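Local atomic coordinates of alpha-glucosidase (Bacteroides thetaiotaomicron, PDB entry 5XFM), a protein that hydrolyses beta-L-arabinopyranosides and alpha-galactosides as a bifunctional, calcium-binding glycoside hydrolase of family 97. Residues A[87-91]-A[554-558]; A[95-101]-A[113-119]; A[311-315]-A[343-347]; A[491-495]-A[515-519]; A[590-596]-A[626-632]. The protein carries 1 engineered substitution. All coordinates share one frame; numbering follows the deposited sequence.

Contact 1 (A[87-91]-A[554-558])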
# COMPACT_ATOMS: atom_id res chain seq x y z
N ILE A 87 -3.33 0.78 10.25
CA ILE A 87 -2.40 1.66 9.53
C ILE A 87 -1.20 1.97 10.43
O ILE A 87 -1.09 1.41 11.53
CB ILE A 87 -3.05 2.98 9.05
CG1 ILE A 87 -3.48 3.84 10.23
CG2 ILE A 87 -4.24 2.70 8.14
CD1 ILE A 87 -3.77 5.29 9.85
N LYS A 88 -0.32 2.85 9.97
CA LYS A 88 0.95 3.14 10.65
C LYS A 88 0.82 3.88 11.99
O LYS A 88 1.77 3.94 12.77
CB LYS A 88 1.86 3.95 9.73
CG LYS A 88 1.35 5.35 9.46
CD LYS A 88 2.22 6.10 8.45
CE LYS A 88 1.93 5.68 7.02
NZ LYS A 88 2.58 6.60 6.02
N VAL A 89 -0.35 4.46 12.26
CA VAL A 89 -0.58 5.20 13.50
C VAL A 89 -2.03 5.01 13.92
O VAL A 89 -2.89 4.81 13.06
CB VAL A 89 -0.25 6.70 13.31
CG1 VAL A 89 -1.16 7.33 12.26
CG2 VAL A 89 -0.34 7.46 14.63
N SER A 90 -2.32 5.05 15.22
CA SER A 90 -3.68 4.74 15.68
C SER A 90 -4.56 5.97 15.97
O SER A 90 -5.78 5.86 16.05
CB SER A 90 -3.61 3.84 16.93
OG SER A 90 -3.09 4.52 18.05
N ASN A 91 -3.94 7.14 16.12
CA ASN A 91 -4.70 8.36 16.39
C ASN A 91 -4.18 9.53 15.57
O ASN A 91 -2.98 9.83 15.58
CB ASN A 91 -4.66 8.72 17.88
CG ASN A 91 -5.57 7.83 18.70
OD1 ASN A 91 -6.76 8.12 18.85
ND2 ASN A 91 -5.02 6.75 19.23
N TRP A 554 -0.06 -1.06 15.14
CA TRP A 554 0.77 -0.01 15.71
C TRP A 554 -0.01 1.20 16.18
O TRP A 554 -1.08 1.51 15.66
CB TRP A 554 1.82 0.42 14.69
CG TRP A 554 2.54 -0.74 14.06
CD1 TRP A 554 2.32 -1.26 12.82
CD2 TRP A 554 3.57 -1.53 14.65
NE1 TRP A 554 3.16 -2.32 12.59
CE2 TRP A 554 3.94 -2.51 13.70
CE3 TRP A 554 4.23 -1.51 15.89
CZ2 TRP A 554 4.94 -3.46 13.95
CZ3 TRP A 554 5.22 -2.46 16.13
CH2 TRP A 554 5.56 -3.41 15.16
N ASP A 555 0.52 1.88 17.19
CA ASP A 555 -0.07 3.11 17.68
C ASP A 555 0.60 4.34 17.08
O ASP A 555 -0.00 5.41 17.02
CB ASP A 555 0.00 3.17 19.21
CG ASP A 555 -1.00 2.25 19.86
OD1 ASP A 555 -2.20 2.36 19.52
OD2 ASP A 555 -0.61 1.42 20.71
N GLU A 556 1.84 4.18 16.62
CA GLU A 556 2.63 5.31 16.15
C GLU A 556 3.86 4.85 15.35
O GLU A 556 4.42 3.78 15.61
CB GLU A 556 3.07 6.18 17.33
CG GLU A 556 3.73 7.50 16.95
CD GLU A 556 4.32 8.22 18.15
OE1 GLU A 556 4.01 7.82 19.29
OE2 GLU A 556 5.09 9.18 17.94
N THR A 557 4.25 5.65 14.36
CA THR A 557 5.41 5.34 13.54
C THR A 557 6.28 6.58 13.38
O THR A 557 5.79 7.64 13.01
CB THR A 557 5.00 4.82 12.15
OG1 THR A 557 4.32 3.56 12.28
CG2 THR A 557 6.22 4.64 11.25
N ARG A 558 7.57 6.44 13.66
CA ARG A 558 8.47 7.57 13.53
C ARG A 558 9.64 7.22 12.61
O ARG A 558 10.32 6.20 12.80
CB ARG A 558 8.96 8.03 14.90
CG ARG A 558 7.81 8.53 15.80
CD ARG A 558 8.09 9.88 16.45
NE ARG A 558 9.00 9.82 17.59
CZ ARG A 558 8.61 9.75 18.86
NH1 ARG A 558 7.32 9.73 19.17
NH2 ARG A 558 9.51 9.70 19.83
O HOH W 1 -1.76 -0.95 12.67
O HOH W 2 -1.51 7.49 17.90
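Val89 and Glu556 bring their CA atoms to 4.2 Å as the loop 87-91 runs in the opposite direction past the start of strand 556-563. Asp555 and Glu556 form a classic beta bulge opposite Arg573, and the N-terminal domain meets the C-terminal domain at this bulge. Ser90 N donates to Asp555 O (3.0 Å) almost straight, but from well above the carbonyl plane, 59° out of it. The same oxygen takes a bond from a water and is brushed by Val89 CG2 at 3.2 Å. Ser90 OG, set between the backbone N and the carbonyl carbon by chi1 of 68°, reaches the anti lone pair of Asp555 OD1 at 2.8 Å, while OD2 of that carboxylate accepts from Gly575 N. Glu556 turns away from the loop and pairs with Arg573. Lys88 sends its ammonium the other way, to the carbonyl oxygens of Val273, Thr275 and Thr483. A second water, accepting from Trp554 N and donating to Ile87 O, adds an indirect link. At the other end, Thr557 OG1 donates to Lys88 O at 2.6 Å, in the carbonyl plane and on a lone pair.

Contact 2 (A[95-101]-A[113-119])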
# COMPACT_ATOMS: atom_id res chain seq x y z
N ARG A 95 -5.27 18.56 10.73
CA ARG A 95 -5.33 20.02 10.69
C ARG A 95 -4.93 20.48 9.30
O ARG A 95 -3.80 20.26 8.87
CB ARG A 95 -4.40 20.62 11.76
CG ARG A 95 -4.25 22.13 11.77
CD ARG A 95 -5.56 22.90 11.90
NE ARG A 95 -5.32 24.34 11.85
CZ ARG A 95 -5.42 25.09 10.76
NH1 ARG A 95 -5.80 24.55 9.61
NH2 ARG A 95 -5.16 26.39 10.81
N ALA A 96 -5.86 21.11 8.59
CA ALA A 96 -5.60 21.52 7.22
C ALA A 96 -6.38 22.77 6.83
O ALA A 96 -7.37 23.12 7.47
CB ALA A 96 -5.91 20.39 6.26
N ASN A 97 -5.94 23.44 5.77
CA ASN A 97 -6.71 24.54 5.21
C ASN A 97 -7.32 24.14 3.87
O ASN A 97 -6.65 23.55 3.03
CB ASN A 97 -5.85 25.79 5.06
CG ASN A 97 -5.49 26.42 6.39
OD1 ASN A 97 -6.29 26.40 7.33
ND2 ASN A 97 -4.28 26.96 6.49
N GLU A 98 -8.59 24.46 3.71
CA GLU A 98 -9.36 24.05 2.54
C GLU A 98 -9.72 25.21 1.62
O GLU A 98 -10.33 26.19 2.05
CB GLU A 98 -10.64 23.33 2.97
CG GLU A 98 -11.43 22.75 1.82
CD GLU A 98 -12.78 22.23 2.26
OE1 GLU A 98 -12.95 21.00 2.29
OE2 GLU A 98 -13.66 23.06 2.58
N LEU A 99 -9.31 25.09 0.37
CA LEU A 99 -9.65 26.06 -0.66
C LEU A 99 -10.66 25.47 -1.63
O LEU A 99 -10.39 24.46 -2.26
CB LEU A 99 -8.40 26.50 -1.43
CG LEU A 99 -8.66 27.38 -2.65
CD1 LEU A 99 -9.31 28.70 -2.23
CD2 LEU A 99 -7.39 27.62 -3.44
N THR A 100 -11.82 26.10 -1.75
CA THR A 100 -12.81 25.67 -2.73
C THR A 100 -12.86 26.66 -3.88
O THR A 100 -13.13 27.84 -3.69
CB THR A 100 -14.22 25.52 -2.13
OG1 THR A 100 -14.18 24.60 -1.03
CG2 THR A 100 -15.19 25.00 -3.18
N CYS A 101 -12.55 26.17 -5.08
CA CYS A 101 -12.56 26.99 -6.28
C CYS A 101 -13.77 26.66 -7.17
O CYS A 101 -14.04 25.49 -7.46
CB CYS A 101 -11.26 26.79 -7.07
SG CYS A 101 -9.80 27.34 -6.16
N VAL A 113 -13.27 22.69 -7.74
CA VAL A 113 -12.01 22.05 -7.36
C VAL A 113 -11.71 22.35 -5.89
O VAL A 113 -11.69 23.50 -5.49
CB VAL A 113 -10.82 22.52 -8.23
CG1 VAL A 113 -9.57 21.67 -7.95
CG2 VAL A 113 -11.16 22.46 -9.70
N ILE A 114 -11.47 21.31 -5.10
CA ILE A 114 -11.23 21.47 -3.67
C ILE A 114 -9.84 21.01 -3.29
O ILE A 114 -9.46 19.87 -3.57
CB ILE A 114 -12.25 20.67 -2.82
CG1 ILE A 114 -13.67 21.19 -3.05
CG2 ILE A 114 -11.90 20.76 -1.34
CD1 ILE A 114 -14.36 20.59 -4.22
N PHE A 115 -9.11 21.89 -2.61
CA PHE A 115 -7.78 21.61 -2.08
C PHE A 115 -7.78 21.54 -0.56
O PHE A 115 -8.27 22.45 0.09
CB PHE A 115 -6.77 22.68 -2.52
CG PHE A 115 -6.68 22.87 -4.01
CD1 PHE A 115 -7.55 23.73 -4.67
CD2 PHE A 115 -5.71 22.21 -4.75
CE1 PHE A 115 -7.46 23.91 -6.04
CE2 PHE A 115 -5.61 22.38 -6.12
CZ PHE A 115 -6.49 23.24 -6.77
N ARG A 116 -7.27 20.46 -0.00
CA ARG A 116 -7.05 20.37 1.44
C ARG A 116 -5.56 20.26 1.70
O ARG A 116 -4.92 19.28 1.31
CB ARG A 116 -7.80 19.19 2.04
CG ARG A 116 -9.31 19.37 2.02
CD ARG A 116 -10.04 18.12 2.46
NE ARG A 116 -11.49 18.34 2.41
CZ ARG A 116 -12.39 17.39 2.61
NH1 ARG A 116 -12.01 16.14 2.86
NH2 ARG A 116 -13.69 17.68 2.54
N VAL A 117 -5.00 21.27 2.35
CA VAL A 117 -3.57 21.32 2.57
C VAL A 117 -3.23 21.23 4.05
O VAL A 117 -3.50 22.16 4.80
CB VAL A 117 -2.95 22.59 1.97
CG1 VAL A 117 -1.43 22.51 2.01
CG2 VAL A 117 -3.43 22.78 0.54
N SER A 118 -2.66 20.11 4.46
CA SER A 118 -2.10 19.98 5.80
C SER A 118 -0.63 20.39 5.73
O SER A 118 -0.19 20.90 4.69
CB SER A 118 -2.27 18.55 6.34
OG SER A 118 -1.63 17.59 5.52
N ASP A 119 0.12 20.20 6.81
CA ASP A 119 1.51 20.68 6.86
C ASP A 119 2.39 20.17 5.73
O ASP A 119 3.23 20.91 5.21
CB ASP A 119 2.17 20.31 8.19
CG ASP A 119 1.75 21.22 9.33
OD1 ASP A 119 1.42 22.40 9.07
OD2 ASP A 119 1.79 20.75 10.49
O HOH W 3 -1.32 19.47 9.18
O HOH W 4 -15.35 20.47 1.46
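Glu98 OE1 is gripped by Arg116 and a water: Arg116 NE donates to it at 3.0 Å, Arg116 NH2 adds a weak bond at 3.4 Å, and the water donates at 2.6 Å. NE uses the anti lone pair of OE1, and the oxygen lies at the edge of the guanidinium, near its plane. Carboxylate and guanidinium are nearly coplanar, 23° apart. Both chains run extended side by side, Glu98 with CG anti to the backbone N (chi1 -175°), and the methylene CG of Glu98 also rests on Ile114 CG2. Thr100 lies beside Ile114 on this same face. The opposite face is largely apolar, with Asn97 its polar member near one end. Leu99 CD2 lies alongside Phe115 CD1 at 4.1 Å, and Cys101 SG sits at the edge of the Phe115 ring, 5.4 Å from its centroid. Val30 and Leu28 of strand 26-31 pack against this ring from the facing sheet. Paired backbone bonds join Asn97 with Val117, Leu99 with Phe115, and Cys101 with Val113; the strands run antiparallel, 160° between their directions. Beyond Asn97 and Val117, a water spans Arg95 O and Asp119 N. This is an antiparallel beta hairpin within the sandwich-like N-terminal domain, whose sequence family belongs to the galactose mutarotase clan.

Contact 3 (A[311-315]-A[343-347])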
# COMPACT_ATOMS: atom_id res chain seq x y z
N TYR A 311 -4.66 -32.31 3.43
CA TYR A 311 -5.12 -32.33 4.82
C TYR A 311 -3.99 -32.37 5.84
O TYR A 311 -3.96 -31.57 6.78
CB TYR A 311 -6.07 -33.51 5.04
CG TYR A 311 -6.85 -33.44 6.33
CD1 TYR A 311 -6.30 -33.90 7.52
CD2 TYR A 311 -8.13 -32.89 6.37
CE1 TYR A 311 -7.01 -33.83 8.71
CE2 TYR A 311 -8.84 -32.82 7.55
CZ TYR A 311 -8.28 -33.29 8.72
OH TYR A 311 -8.98 -33.22 9.90
N ASP A 312 -3.04 -33.29 5.66
CA ASP A 312 -2.03 -33.55 6.68
C ASP A 312 -1.02 -32.42 6.84
O ASP A 312 -0.62 -32.09 7.96
CB ASP A 312 -1.29 -34.86 6.36
CG ASP A 312 -2.17 -36.09 6.52
OD1 ASP A 312 -3.23 -36.00 7.18
OD2 ASP A 312 -1.79 -37.16 5.99
N ASP A 313 -0.60 -31.83 5.73
CA ASP A 313 0.31 -30.69 5.78
C ASP A 313 -0.36 -29.49 6.42
O ASP A 313 0.28 -28.72 7.15
CB ASP A 313 0.81 -30.34 4.38
CG ASP A 313 1.81 -31.35 3.85
OD1 ASP A 313 2.54 -31.95 4.66
OD2 ASP A 313 1.85 -31.55 2.61
N GLN A 314 -1.65 -29.33 6.16
CA GLN A 314 -2.39 -28.23 6.78
C GLN A 314 -2.54 -28.50 8.27
O GLN A 314 -2.52 -27.57 9.06
CB GLN A 314 -3.76 -28.07 6.12
CG GLN A 314 -3.70 -27.58 4.66
CD GLN A 314 -2.72 -26.43 4.46
OE1 GLN A 314 -2.81 -25.41 5.13
NE2 GLN A 314 -1.81 -26.59 3.50
N VAL A 315 -2.65 -29.77 8.65
CA VAL A 315 -2.63 -30.13 10.06
C VAL A 315 -1.29 -29.71 10.66
O VAL A 315 -1.23 -29.14 11.76
CB VAL A 315 -2.85 -31.64 10.29
CG1 VAL A 315 -2.49 -32.03 11.73
CG2 VAL A 315 -4.28 -32.03 9.98
N ARG A 343 -14.20 -31.82 4.22
CA ARG A 343 -13.14 -32.07 5.20
C ARG A 343 -12.62 -30.78 5.81
O ARG A 343 -11.99 -30.79 6.87
CB ARG A 343 -11.98 -32.86 4.60
CG ARG A 343 -12.35 -34.23 4.08
CD ARG A 343 -11.11 -35.10 4.02
NE ARG A 343 -10.62 -35.32 5.38
CZ ARG A 343 -9.42 -35.82 5.68
NH1 ARG A 343 -8.56 -36.11 4.72
NH2 ARG A 343 -9.08 -35.98 6.96
N MET A 344 -12.87 -29.68 5.10
CA MET A 344 -12.51 -28.36 5.61
C MET A 344 -13.13 -28.10 6.97
O MET A 344 -12.52 -27.46 7.80
CB MET A 344 -12.94 -27.27 4.63
CG MET A 344 -12.45 -25.88 5.01
SD MET A 344 -10.65 -25.85 5.28
CE MET A 344 -10.04 -26.31 3.66
N LYS A 345 -14.32 -28.64 7.21
CA LYS A 345 -15.01 -28.48 8.49
C LYS A 345 -14.27 -29.15 9.64
O LYS A 345 -14.17 -28.60 10.74
CB LYS A 345 -16.43 -29.04 8.38
CG LYS A 345 -17.12 -29.30 9.71
CD LYS A 345 -18.58 -29.66 9.51
CE LYS A 345 -19.17 -30.32 10.74
NZ LYS A 345 -18.59 -31.68 10.94
N SER A 346 -13.74 -30.34 9.37
CA SER A 346 -12.99 -31.05 10.39
C SER A 346 -11.63 -30.40 10.59
O SER A 346 -11.09 -30.40 11.70
CB SER A 346 -12.84 -32.53 10.02
OG SER A 346 -12.02 -32.70 8.89
N LEU A 347 -11.10 -29.82 9.52
CA LEU A 347 -9.85 -29.07 9.63
C LEU A 347 -10.06 -27.82 10.49
O LEU A 347 -9.22 -27.49 11.34
CB LEU A 347 -9.33 -28.69 8.24
CG LEU A 347 -7.82 -28.73 7.96
CD1 LEU A 347 -7.13 -29.92 8.63
CD2 LEU A 347 -7.56 -28.75 6.46
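The side chains of Tyr311 and Leu347 meet between two helix segments that run nearly parallel, at 19°, with axes 11.2 Å apart, a wide gap bridged by side chains. Tyr311 reaches across it: with CG anti to the backbone N (chi1 -167°), its ring extends to the second helix and is covered on both faces. On one face the guanidinium of Arg343 lies flat, the planes 8° apart and CZ 3.6 Å from the ring centroid, a stacked cation-pi contact. NH2 stands over the middle of the ring, and a bend at chi3 folds the arginine chain back onto it. Against the opposite face, Leu347 CD1 makes a CH-pi contact 3.6 Å from the ring centroid, displaced toward the rim near CE2 and CZ. The ring is thus held between a cation and a methyl group. Its hydroxyl is tied as well: Tyr311 OH donates to Ser346 OG at 3.2 Å, and Ser346 OG in turn donates to Arg343 O at 2.8 Å, a relay that ends on the residue stacked over the ring. Leu347 also meets Val315 CG2 through CD1 (3.8 Å) and Gln314 CB through CD2. Gln314 turns its amide away, to Ser308 O and Ser300 OG. In the barrel domain helix 311-324 precedes strand 328-331 and helix 341-353 follows it, and Gln314 and Leu347 both pack inward on Ile331 of that strand.

Contact 4 (A[491-495]-A[515-519]). Engineered in segment 491-495: Leu493 (natural residue Phe).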
# COMPACT_ATOMS: atom_id res chain seq x y z
N GLY A 491 6.64 -11.70 4.31
CA GLY A 491 8.05 -11.66 4.63
C GLY A 491 8.51 -12.51 5.79
O GLY A 491 7.77 -13.35 6.31
N CYS A 492 9.76 -12.28 6.19
CA CYS A 492 10.45 -13.04 7.24
C CYS A 492 10.67 -14.49 6.83
O CYS A 492 9.97 -15.39 7.29
CB CYS A 492 9.71 -12.98 8.57
SG CYS A 492 10.74 -13.56 9.95
N LEU A 493 11.63 -14.69 5.94
CA LEU A 493 12.07 -16.02 5.56
C LEU A 493 13.27 -16.40 6.40
O LEU A 493 14.35 -15.82 6.25
CB LEU A 493 12.41 -16.09 4.07
CG LEU A 493 11.22 -16.07 3.11
CD1 LEU A 493 11.49 -15.16 1.92
CD2 LEU A 493 10.91 -17.48 2.64
N LEU A 494 13.10 -17.36 7.30
CA LEU A 494 14.19 -17.76 8.17
C LEU A 494 14.88 -19.00 7.62
O LEU A 494 15.99 -19.34 8.04
CB LEU A 494 13.68 -17.97 9.60
CG LEU A 494 13.27 -16.66 10.27
CD1 LEU A 494 12.79 -16.88 11.70
CD2 LEU A 494 14.44 -15.69 10.26
N ASN A 495 14.24 -19.66 6.66
CA ASN A 495 14.90 -20.65 5.82
C ASN A 495 16.10 -20.05 5.08
O ASN A 495 16.06 -18.89 4.68
CB ASN A 495 13.91 -21.24 4.81
CG ASN A 495 13.25 -22.52 5.30
OD1 ASN A 495 13.16 -22.77 6.50
ND2 ASN A 495 12.75 -23.31 4.37
N GLN A 515 15.75 -10.16 8.42
CA GLN A 515 14.40 -10.70 8.33
C GLN A 515 13.51 -10.30 9.49
O GLN A 515 12.33 -10.00 9.30
CB GLN A 515 14.44 -12.23 8.20
CG GLN A 515 15.13 -12.72 6.95
CD GLN A 515 14.36 -12.31 5.70
OE1 GLN A 515 13.14 -12.45 5.64
NE2 GLN A 515 15.07 -11.80 4.70
N LEU A 516 14.06 -10.37 10.71
CA LEU A 516 13.34 -9.98 11.91
C LEU A 516 12.96 -8.49 11.84
O LEU A 516 11.82 -8.11 12.12
CB LEU A 516 14.18 -10.30 13.16
CG LEU A 516 14.61 -11.76 13.36
CD1 LEU A 516 15.34 -11.96 14.68
CD2 LEU A 516 13.44 -12.75 13.26
N ALA A 517 13.92 -7.67 11.43
CA ALA A 517 13.72 -6.23 11.24
C ALA A 517 12.61 -5.97 10.24
O ALA A 517 11.87 -4.99 10.36
CB ALA A 517 15.02 -5.58 10.78
N THR A 518 12.51 -6.84 9.25
CA THR A 518 11.51 -6.71 8.20
C THR A 518 10.07 -6.89 8.73
O THR A 518 9.12 -6.38 8.14
CB THR A 518 11.82 -7.73 7.07
OG1 THR A 518 12.73 -7.14 6.13
CG2 THR A 518 10.58 -8.20 6.33
N THR A 519 9.91 -7.56 9.86
CA THR A 519 8.58 -7.68 10.47
C THR A 519 8.11 -6.35 11.05
O THR A 519 6.91 -6.12 11.23
CB THR A 519 8.54 -8.78 11.57
OG1 THR A 519 9.34 -8.38 12.69
CG2 THR A 519 9.05 -10.11 11.01
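Gln515 makes the close part of this contact, driving its amide against the backbone of the loop 491-495. Gln515 OE1 accepts from Leu493 N at 2.7 Å, with the donor 40° out of the amide plane rather than on a lone pair. The same oxygen comes to 3.2 Å from Cys492 CA, and Gln515 CG to 3.3 Å from Leu493 O. The bend at chi2 (-65°) turns the amide back toward the loop, and its NH2 end is bound by Glu470 and Thr510, which together fix the rotation of the group. The apolar contacts around it are looser. Cys492 CB meets Thr519 CG2 at 3.8 Å; the side chains of Leu494 and Gln515 run past each other in opposite directions, CD2 to CB 4.0 Å, and Leu494 CD2 approaches Leu516 CD2 at 4.3 Å. All seven touching residues are buried, leaving no exposed rim; Met544 and Met547 of helix 541-549 close over Leu494 and Cys492. Thr519 OG1 is occupied within its own helix, donating to Leu516 O. Leu493, an engineered residue in place of phenylalanine, packs on Leu303 and Ala530. The arrangement is a side-chain amide bonded to a loop backbone, joining a barrel loop to helix 512-521, which leads into the last strand, 526-528, of the TIM-barrel-type catalytic domain.

Contact 5 (A[590-596]-A[626-632])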
# COMPACT_ATOMS: atom_id res chain seq x y z
N LEU A 590 27.40 0.26 7.08
CA LEU A 590 26.65 1.48 7.30
C LEU A 590 26.79 1.95 8.73
O LEU A 590 26.44 1.23 9.66
CB LEU A 590 25.18 1.25 6.97
CG LEU A 590 24.27 2.46 6.90
CD1 LEU A 590 24.57 3.36 5.71
CD2 LEU A 590 22.83 1.98 6.89
N LYS A 591 27.30 3.16 8.91
CA LYS A 591 27.54 3.70 10.24
C LYS A 591 26.50 4.75 10.62
O LYS A 591 26.35 5.76 9.94
CB LYS A 591 28.95 4.29 10.31
CG LYS A 591 29.49 4.52 11.72
CD LYS A 591 28.79 3.63 12.74
CE LYS A 591 29.39 3.78 14.13
NZ LYS A 591 28.76 2.82 15.08
N LEU A 592 25.78 4.48 11.70
CA LEU A 592 24.71 5.35 12.16
C LEU A 592 25.02 5.96 13.51
O LEU A 592 25.41 5.26 14.46
CB LEU A 592 23.37 4.61 12.27
CG LEU A 592 22.49 4.22 11.08
CD1 LEU A 592 23.30 3.94 9.85
CD2 LEU A 592 21.64 3.02 11.47
N LYS A 593 24.85 7.28 13.60
CA LYS A 593 24.75 7.96 14.87
C LYS A 593 23.31 8.44 14.97
O LYS A 593 22.90 9.35 14.26
CB LYS A 593 25.74 9.11 14.99
CG LYS A 593 27.20 8.71 14.83
CD LYS A 593 27.88 9.57 13.78
CE LYS A 593 29.19 10.15 14.29
NZ LYS A 593 29.64 11.32 13.49
N LEU A 594 22.54 7.82 15.85
CA LEU A 594 21.11 8.10 15.93
C LEU A 594 20.79 8.81 17.22
O LEU A 594 21.42 8.59 18.26
CB LEU A 594 20.31 6.80 15.83
CG LEU A 594 20.63 5.85 14.68
CD1 LEU A 594 19.80 4.58 14.77
CD2 LEU A 594 20.38 6.54 13.35
N ASP A 595 19.78 9.67 17.14
CA ASP A 595 19.21 10.30 18.32
C ASP A 595 17.86 9.64 18.56
O ASP A 595 16.90 9.87 17.82
CB ASP A 595 19.07 11.81 18.12
CG ASP A 595 18.52 12.53 19.35
OD1 ASP A 595 18.75 12.05 20.48
OD2 ASP A 595 17.85 13.56 19.17
N LEU A 596 17.79 8.80 19.59
CA LEU A 596 16.60 8.02 19.86
C LEU A 596 15.92 8.42 21.16
O LEU A 596 16.16 7.81 22.20
CB LEU A 596 16.93 6.52 19.88
CG LEU A 596 17.62 5.98 18.63
CD1 LEU A 596 17.79 4.47 18.73
CD2 LEU A 596 16.85 6.36 17.37
N GLY A 626 20.36 10.09 24.39
CA GLY A 626 19.66 9.40 23.31
C GLY A 626 20.64 8.99 22.23
O GLY A 626 20.25 8.57 21.14
N LYS A 627 21.93 9.14 22.53
CA LYS A 627 23.01 8.87 21.59
C LYS A 627 23.25 7.39 21.35
O LYS A 627 23.89 6.73 22.17
CB LYS A 627 24.31 9.48 22.10
CG LYS A 627 24.52 10.94 21.78
CD LYS A 627 23.57 11.44 20.71
CE LYS A 627 23.63 12.95 20.61
NZ LYS A 627 22.49 13.48 19.80
N VAL A 628 22.71 6.85 20.26
CA VAL A 628 23.03 5.47 19.89
C VAL A 628 24.00 5.47 18.71
O VAL A 628 23.90 6.30 17.82
CB VAL A 628 21.76 4.67 19.53
CG1 VAL A 628 22.11 3.25 19.12
CG2 VAL A 628 20.81 4.65 20.72
N GLN A 629 24.96 4.54 18.70
CA GLN A 629 25.80 4.37 17.52
C GLN A 629 25.82 2.91 17.11
O GLN A 629 25.98 2.03 17.95
CB GLN A 629 27.23 4.84 17.77
CG GLN A 629 27.37 6.24 18.32
CD GLN A 629 28.82 6.65 18.48
OE1 GLN A 629 29.73 5.89 18.13
NE2 GLN A 629 29.05 7.85 19.00
N LEU A 630 25.68 2.66 15.82
CA LEU A 630 25.56 1.28 15.35
C LEU A 630 26.16 1.12 13.97
O LEU A 630 26.09 2.04 13.16
CB LEU A 630 24.09 0.85 15.33
CG LEU A 630 23.37 0.66 16.68
CD1 LEU A 630 21.89 0.46 16.47
CD2 LEU A 630 23.96 -0.52 17.44
N GLU A 631 26.72 -0.05 13.70
CA GLU A 631 27.19 -0.37 12.36
C GLU A 631 26.43 -1.57 11.81
O GLU A 631 26.29 -2.59 12.49
CB GLU A 631 28.70 -0.63 12.37
CG GLU A 631 29.28 -1.19 11.08
CD GLU A 631 30.80 -1.20 11.09
OE1 GLU A 631 31.40 -1.95 10.30
OE2 GLU A 631 31.39 -0.56 11.99
N ILE A 632 25.94 -1.45 10.58
CA ILE A 632 25.15 -2.49 9.94
C ILE A 632 25.85 -3.01 8.69
O ILE A 632 26.08 -2.26 7.74
CB ILE A 632 23.75 -1.98 9.57
CG1 ILE A 632 23.09 -1.26 10.75
CG2 ILE A 632 22.88 -3.12 9.07
CD1 ILE A 632 21.88 -0.42 10.38
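Backbone hydrogen bonds carry the pairing of 590-596 with 626-632, two antiparallel strands at 161°. Reciprocal bonds join Leu590 with Ile632, Leu592 with Leu630 and Leu594 with Val628; Leu592 N approaches Leu630 O at 2.9 Å, nearly along the C=O axis. At the far end Leu596 N adds one more bond, to the carbonyl O of Gly626. CA-H...O contacts fill the intervening positions, as from Glu631 CA to Leu590 O at 3.2 Å. Among apolar contacts, on the face that bears Leu590, Leu592 and Leu594, Leu592 CD2 touches the outer methyl CD1 of Ile632 at 3.6 Å; just past the strand end, Leu596 CD1 meets one branch of Val628, CG2, at 3.6 Å. The face of Lys591, Lys593, Asp595, Lys627, Gln629 and Glu631 is polar and exposed. Lys591, bent at chi2 (22°), lays its chain over the partner strand so that CD comes to 3.2 Å from Leu630 O. Asp595 OD1 and Lys627 NZ stay 4.1 Å apart, beyond salt-bridge range, where their opposite charges may still attract weakly. This two-stranded sheet rests its apolar face on the larger C-terminal sheet: Leu592 and Leu594 on Val569 of strand 567-574, Leu596 on Leu580 of strand 577-584, and Leu630 and Ile632 on Ile638 of strand 636-641.

In the fold
The contacts span all three domains. Contact 1 ties the N-terminal domain to the C-terminal one between segments 463 residues apart in the chain, and the strand of contact 2 follows directly from its loop, although their centres lie 24 Å apart. Contact 4 touches contact 1 through Trp554 CZ2 and Thr519 O, 4.3 Å apart, so the barrel, too, reaches this junction. Contact 5, in the C-terminal domain, comes to about 7 Å from contact 1 and about 8 Å from contact 4 at the nearest atoms, without touching. Contact 3 is on the outer helices of the barrel, its centre 53 Å from that of contact 2. The calcium ion, bound by Glu174, Glu452 and Glu458, is about 14 Å from the side chain of Leu493 in contact 4.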